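Local coordinates for tailspike protein (Siphovirus 9NA, PDB 3RIQ) that probably recognises and cleaves the lipopolysaccharide O-antigen of Salmonella as the trimeric, endorhamnosidase-active receptor-binding tailspike of the phage, at residues N372-M386 / G394-S408. Sequence-based numbering, arbitrary orientation. Where two conformers were deposited one is given.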
loop_
_atom_site.group_PDB
_atom_site.type_symbol
_atom_site.label_atom_id
_atom_site.label_comp_id
_atom_site.label_asym_id
_atom_site.label_seq_id
_atom_site.Cartn_x
_atom_site.Cartn_y
_atom_site.Cartn_z
ATOM N N ASN A 372 -17.634 18.256 -4.672
ATOM C CA ASN A 372 -17.507 17.256 -3.615
ATOM C C ASN A 372 -16.111 16.623 -3.535
ATOM O O ASN A 372 -15.345 16.675 -4.494
ATOM C CB ASN A 372 -18.595 16.204 -3.815
ATOM C CG ASN A 372 -19.971 16.812 -3.847
ATOM O OD1 ASN A 372 -20.321 17.598 -2.972
ATOM N ND2 ASN A 372 -20.736 16.480 -4.835
ATOM N N GLN A 373 -15.755 16.072 -2.376
ATOM C CA GLN A 373 -14.434 15.451 -2.227
ATOM C C GLN A 373 -14.347 14.150 -3.001
ATOM O O GLN A 373 -13.394 13.948 -3.715
ATOM C CB GLN A 373 -14.069 15.212 -0.749
ATOM C CG GLN A 373 -14.132 16.504 0.080
ATOM C CD GLN A 373 -12.971 17.427 -0.151
ATOM O OE1 GLN A 373 -11.818 17.030 -0.016
ATOM N NE2 GLN A 373 -13.264 18.674 -0.470
ATOM N N ILE A 374 -15.340 13.288 -2.844
ATOM C CA ILE A 374 -15.415 11.995 -3.522
ATOM C C ILE A 374 -16.804 11.907 -4.138
ATOM O O ILE A 374 -17.812 12.207 -3.474
ATOM C CB ILE A 374 -15.183 10.836 -2.529
ATOM C CG1 ILE A 374 -13.732 10.841 -2.047
ATOM C CG2 ILE A 374 -15.487 9.441 -3.176
ATOM C CD1 ILE A 374 -13.386 9.732 -1.039
ATOM N N VAL A 375 -16.843 11.556 -5.416
ATOM C CA VAL A 375 -18.100 11.373 -6.153
ATOM C C VAL A 375 -18.130 10.014 -6.821
ATOM O O VAL A 375 -17.129 9.607 -7.454
ATOM C CB VAL A 375 -18.268 12.438 -7.284
ATOM C CG1 VAL A 375 -19.499 12.123 -8.144
ATOM C CG2 VAL A 375 -18.362 13.856 -6.686
ATOM N N CYS A 376 -19.274 9.327 -6.744
ATOM C CA CYS A 376 -19.541 8.175 -7.617
ATOM C C CYS A 376 -20.908 8.401 -8.219
ATOM O O CYS A 376 -21.902 8.716 -7.486
ATOM C CB CYS A 376 -19.583 6.852 -6.858
ATOM S SG CYS A 376 -18.072 6.410 -5.967
ATOM N N GLU A 377 -20.988 8.200 -9.532
ATOM C CA GLU A 377 -22.205 8.456 -10.284
ATOM C C GLU A 377 -23.094 7.213 -10.409
ATOM O O GLU A 377 -24.288 7.328 -10.722
ATOM C CB GLU A 377 -21.878 9.031 -11.686
ATOM C CG GLU A 377 -21.183 10.363 -11.673
ATOM C CD GLU A 377 -22.115 11.531 -11.769
ATOM O OE1 GLU A 377 -23.343 11.354 -11.567
ATOM O OE2 GLU A 377 -21.629 12.641 -12.088
ATOM N N GLY A 378 -22.536 6.024 -10.183
ATOM C CA GLY A 378 -23.282 4.785 -10.455
ATOM C C GLY A 378 -23.319 3.933 -9.212
ATOM O O GLY A 378 -23.161 4.444 -8.100
ATOM N N GLY A 379 -23.511 2.638 -9.376
ATOM C CA GLY A 379 -23.615 1.783 -8.199
ATOM C C GLY A 379 -22.302 1.093 -7.930
ATOM O O GLY A 379 -22.095 -0.066 -8.358
ATOM N N SER A 380 -21.422 1.787 -7.207
ATOM C CA SER A 380 -20.109 1.226 -6.879
ATOM C C SER A 380 -20.051 0.778 -5.411
ATOM O O SER A 380 -20.990 1.025 -4.633
ATOM C CB SER A 380 -18.978 2.201 -7.239
ATOM O OG SER A 380 -18.896 2.258 -8.658
ATOM N N ARG A 381 -18.965 0.081 -5.046
ATOM C CA ARG A 381 -18.852 -0.460 -3.683
ATOM C C ARG A 381 -17.551 0.104 -3.114
ATOM O O ARG A 381 -16.470 -0.167 -3.662
ATOM C CB ARG A 381 -18.792 -2.000 -3.718
ATOM C CG ARG A 381 -20.098 -2.626 -4.233
ATOM C CD ARG A 381 -19.933 -4.066 -4.735
ATOM N NE ARG A 381 -19.125 -4.132 -5.958
ATOM C CZ ARG A 381 -19.570 -3.991 -7.219
ATOM N NH1 ARG A 381 -20.858 -3.761 -7.461
ATOM N NH2 ARG A 381 -18.703 -4.099 -8.251
ATOM N N LEU A 382 -17.650 0.880 -2.034
ATOM C CA LEU A 382 -16.489 1.583 -1.463
ATOM C C LEU A 382 -16.196 1.043 -0.084
ATOM O O LEU A 382 -17.137 0.935 0.745
ATOM C CB LEU A 382 -16.766 3.083 -1.333
ATOM C CG LEU A 382 -16.917 3.897 -2.627
ATOM C CD1 LEU A 382 -18.211 3.565 -3.339
ATOM C CD2 LEU A 382 -16.868 5.381 -2.313
ATOM N N ARG A 383 -14.926 0.711 0.178
ATOM C CA ARG A 383 -14.537 0.162 1.503
ATOM C C ARG A 383 -13.225 0.800 1.913
ATOM O O ARG A 383 -12.234 0.658 1.194
ATOM C CB ARG A 383 -14.395 -1.369 1.533
ATOM C CG ARG A 383 -15.566 -2.194 1.016
ATOM C CD ARG A 383 -15.303 -2.655 -0.359
ATOM N NE ARG A 383 -16.270 -3.603 -0.926
ATOM C CZ ARG A 383 -16.183 -4.036 -2.191
ATOM N NH1 ARG A 383 -15.182 -3.613 -2.978
ATOM N NH2 ARG A 383 -17.094 -4.864 -2.677
ATOM N N GLY A 384 -13.201 1.460 3.065
ATOM C CA GLY A 384 -11.972 2.038 3.555
ATOM C C GLY A 384 -11.734 3.377 2.899
ATOM O O GLY A 384 -10.969 3.479 1.942
ATOM N N ILE A 385 -12.437 4.389 3.383
ATOM C CA ILE A 385 -12.430 5.710 2.776
ATOM C C ILE A 385 -12.037 6.715 3.857
ATOM O O ILE A 385 -12.627 6.726 4.943
ATOM C CB ILE A 385 -13.859 6.040 2.238
ATOM C CG1 ILE A 385 -14.357 4.925 1.278
ATOM C CG2 ILE A 385 -13.892 7.471 1.625
ATOM C CD1 ILE A 385 -13.521 4.700 -0.010
ATOM N N MET A 386 -11.050 7.564 3.569
ATOM C CA MET A 386 -10.690 8.643 4.494
ATOM C C MET A 386 -10.751 9.953 3.729
ATOM O O MET A 386 -10.143 10.088 2.658
ATOM C CB MET A 386 -9.292 8.412 5.088
ATOM C CG MET A 386 -9.204 7.203 6.027
ATOM S SD MET A 386 -7.713 7.202 7.015
ATOM C CE MET A 386 -6.449 6.927 5.798
ATOM N N GLY A 394 -20.045 21.352 0.043
ATOM C CA GLY A 394 -20.373 20.047 -0.558
ATOM C C GLY A 394 -20.346 18.872 0.406
ATOM O O GLY A 394 -20.620 19.019 1.630
ATOM N N TYR A 395 -20.049 17.696 -0.149
ATOM C CA TYR A 395 -20.071 16.429 0.603
ATOM C C TYR A 395 -18.662 15.845 0.663
ATOM O O TYR A 395 -17.865 16.015 -0.265
ATOM C CB TYR A 395 -20.921 15.416 -0.163
ATOM C CG TYR A 395 -22.416 15.722 -0.102
ATOM C CD1 TYR A 395 -23.251 15.017 0.744
ATOM C CD2 TYR A 395 -22.971 16.724 -0.895
ATOM C CE1 TYR A 395 -24.629 15.318 0.813
ATOM C CE2 TYR A 395 -24.331 17.021 -0.865
ATOM C CZ TYR A 395 -25.155 16.317 -0.009
ATOM O OH TYR A 395 -26.494 16.636 0.016
ATOM N N ALA A 396 -18.388 15.116 1.737
ATOM C CA ALA A 396 -17.198 14.262 1.773
ATOM C C ALA A 396 -17.322 13.094 0.791
ATOM O O ALA A 396 -16.376 12.804 0.031
ATOM C CB ALA A 396 -16.966 13.737 3.189
ATOM N N VAL A 397 -18.483 12.423 0.823
ATOM C CA VAL A 397 -18.792 11.341 -0.105
ATOM C C VAL A 397 -20.167 11.572 -0.697
ATOM O O VAL A 397 -21.196 11.511 0.023
ATOM C CB VAL A 397 -18.730 9.940 0.559
ATOM C CG1 VAL A 397 -19.035 8.839 -0.463
ATOM C CG2 VAL A 397 -17.327 9.701 1.172
ATOM N N TYR A 398 -20.189 11.794 -2.017
ATOM C CA TYR A 398 -21.446 11.969 -2.734
ATOM C C TYR A 398 -21.559 10.788 -3.693
ATOM O O TYR A 398 -20.947 10.765 -4.766
ATOM C CB TYR A 398 -21.489 13.309 -3.481
ATOM C CG TYR A 398 -22.841 13.591 -4.103
ATOM C CD1 TYR A 398 -23.829 14.227 -3.367
ATOM C CD2 TYR A 398 -23.143 13.216 -5.427
ATOM C CE1 TYR A 398 -25.080 14.491 -3.921
ATOM C CE2 TYR A 398 -24.383 13.473 -5.978
ATOM C CZ TYR A 398 -25.353 14.099 -5.211
ATOM O OH TYR A 398 -26.603 14.380 -5.732
ATOM N N ALA A 399 -22.333 9.794 -3.282
ATOM C CA ALA A 399 -22.364 8.504 -3.989
ATOM C C ALA A 399 -23.767 7.886 -3.829
ATOM O O ALA A 399 -23.923 6.812 -3.255
ATOM C CB ALA A 399 -21.250 7.586 -3.446
ATOM N N PRO A 400 -24.785 8.561 -4.379
ATOM C CA PRO A 400 -26.169 8.243 -4.009
ATOM C C PRO A 400 -26.581 6.793 -4.221
ATOM O O PRO A 400 -27.401 6.281 -3.469
ATOM C CB PRO A 400 -26.998 9.139 -4.932
ATOM C CG PRO A 400 -26.092 10.183 -5.389
ATOM C CD PRO A 400 -24.699 9.740 -5.264
ATOM N N SER A 401 -26.037 6.149 -5.258
ATOM C CA SER A 401 -26.423 4.788 -5.601
ATOM C C SER A 401 -25.412 3.749 -5.140
ATOM O O SER A 401 -25.555 2.564 -5.442
ATOM C CB SER A 401 -26.600 4.671 -7.110
ATOM O OG SER A 401 -27.673 5.490 -7.524
ATOM N N SER A 402 -24.420 4.185 -4.357
ATOM C CA SER A 402 -23.334 3.290 -3.941
ATOM C C SER A 402 -23.496 2.833 -2.511
ATOM O O SER A 402 -24.288 3.409 -1.760
ATOM C CB SER A 402 -21.991 3.984 -4.117
ATOM O OG SER A 402 -21.768 4.294 -5.481
ATOM N N GLU A 403 -22.748 1.806 -2.130
ATOM C CA GLU A 403 -22.634 1.437 -0.725
ATOM C C GLU A 403 -21.227 1.720 -0.219
ATOM O O GLU A 403 -20.256 1.654 -0.978
ATOM C CB GLU A 403 -23.031 -0.005 -0.505
ATOM C CG GLU A 403 -22.133 -1.008 -1.155
ATOM C CD GLU A 403 -22.629 -2.415 -0.885
ATOM O OE1 GLU A 403 -22.828 -2.768 0.300
ATOM O OE2 GLU A 403 -22.833 -3.174 -1.840
ATOM N N VAL A 404 -21.135 2.048 1.063
ATOM C CA VAL A 404 -19.890 2.462 1.690
ATOM C C VAL A 404 -19.660 1.669 2.987
ATOM O O VAL A 404 -20.616 1.316 3.669
ATOM C CB VAL A 404 -19.967 3.980 2.015
ATOM C CG1 VAL A 404 -18.643 4.497 2.482
ATOM C CG2 VAL A 404 -20.403 4.785 0.796
ATOM N N SER A 405 -18.398 1.418 3.315
ATOM C CA SER A 405 -18.025 0.825 4.606
ATOM C C SER A 405 -16.681 1.397 5.044
ATOM O O SER A 405 -15.837 1.737 4.206
ATOM C CB SER A 405 -17.962 -0.693 4.507
ATOM O OG SER A 405 -16.919 -1.063 3.639
ATOM N N ASN A 406 -16.502 1.544 6.361
ATOM C CA ASN A 406 -15.242 2.027 6.954
ATOM C C ASN A 406 -14.854 3.394 6.406
ATOM O O ASN A 406 -13.843 3.539 5.729
ATOM C CB ASN A 406 -14.108 1.003 6.803
ATOM C CG ASN A 406 -12.852 1.420 7.560
ATOM O OD1 ASN A 406 -12.931 2.163 8.511
ATOM N ND2 ASN A 406 -11.683 0.999 7.085
ATOM N N VAL A 407 -15.711 4.374 6.657
ATOM C CA VAL A 407 -15.508 5.745 6.211
ATOM C C VAL A 407 -15.181 6.633 7.401
ATOM O O VAL A 407 -15.819 6.541 8.461
ATOM C CB VAL A 407 -16.775 6.323 5.486
ATOM C CG1 VAL A 407 -16.500 7.703 4.964
ATOM C CG2 VAL A 407 -17.179 5.442 4.376
ATOM N N SER A 408 -14.189 7.498 7.211
ATOM C CA SER A 408 -13.764 8.457 8.210
ATOM C C SER A 408 -13.621 9.836 7.570
ATOM O O SER A 408 -13.020 9.947 6.481
ATOM C CB SER A 408 -12.415 7.969 8.802
ATOM O OG SER A 408 -11.851 8.950 9.631
HETATM O O HOH W 1 -23.540 6.492 -6.602
#
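Two successive coils of the right-handed parallel beta-helix stack here, Ile-374, Leu-382 and Ile-385 of 372-386 lying beside Val-397, Val-404 and Val-407 of 394-408 in the helix interior. Strand 374-376 pairs with 397-399, and 381-383 with 402-405, their axes 4.7 Å apart in both cases; the register shifts by one residue in the loops between the two ladders. Inside, the branched chains touch: Ile-385 meets Val-397 at about a right angle, CG2 to CG2 4.1 Å, while its CB is about equally near both methyls of Val-407. At the corner, Ser-402 OG donates to Gly-378 O at 3.0 Å. A water bound by Cys-376 O, Gly-378 O and Ser-401 N adds a second link between the coils and ties the type I turn Ala-399 to Ser-402 to the loop 377-380. On the outer side, Glu-403 CG takes the cramped position between N and the carbonyl carbon (chi1 65°), from which the extended chain brings OE2 to 3.7 Å from Arg-381 CG. Their charged ends do not meet; Arg-381 NE and Arg-383 NH1 instead form salt bridges with Asp-355 of the preceding coil, and Arg-383 NE is hydrogen-bonded to His-388 ND1 of a second subunit, so this face joins the trimer interface. Arg-381 CB lies above one face of the Arg-383 guanidinium, offset toward its rim. At the other end, Asn-372 spans two tyrosines. Its ND2 sits 3.5 Å from Tyr-398 CB and lies obliquely to that ring, the amide and ring planes being 14° apart. Its OD1, at the edge of the Tyr-395 ring, accepts Tyr-395 N at 2.8 Å, the donor tilted 29° from the carbonyl plane.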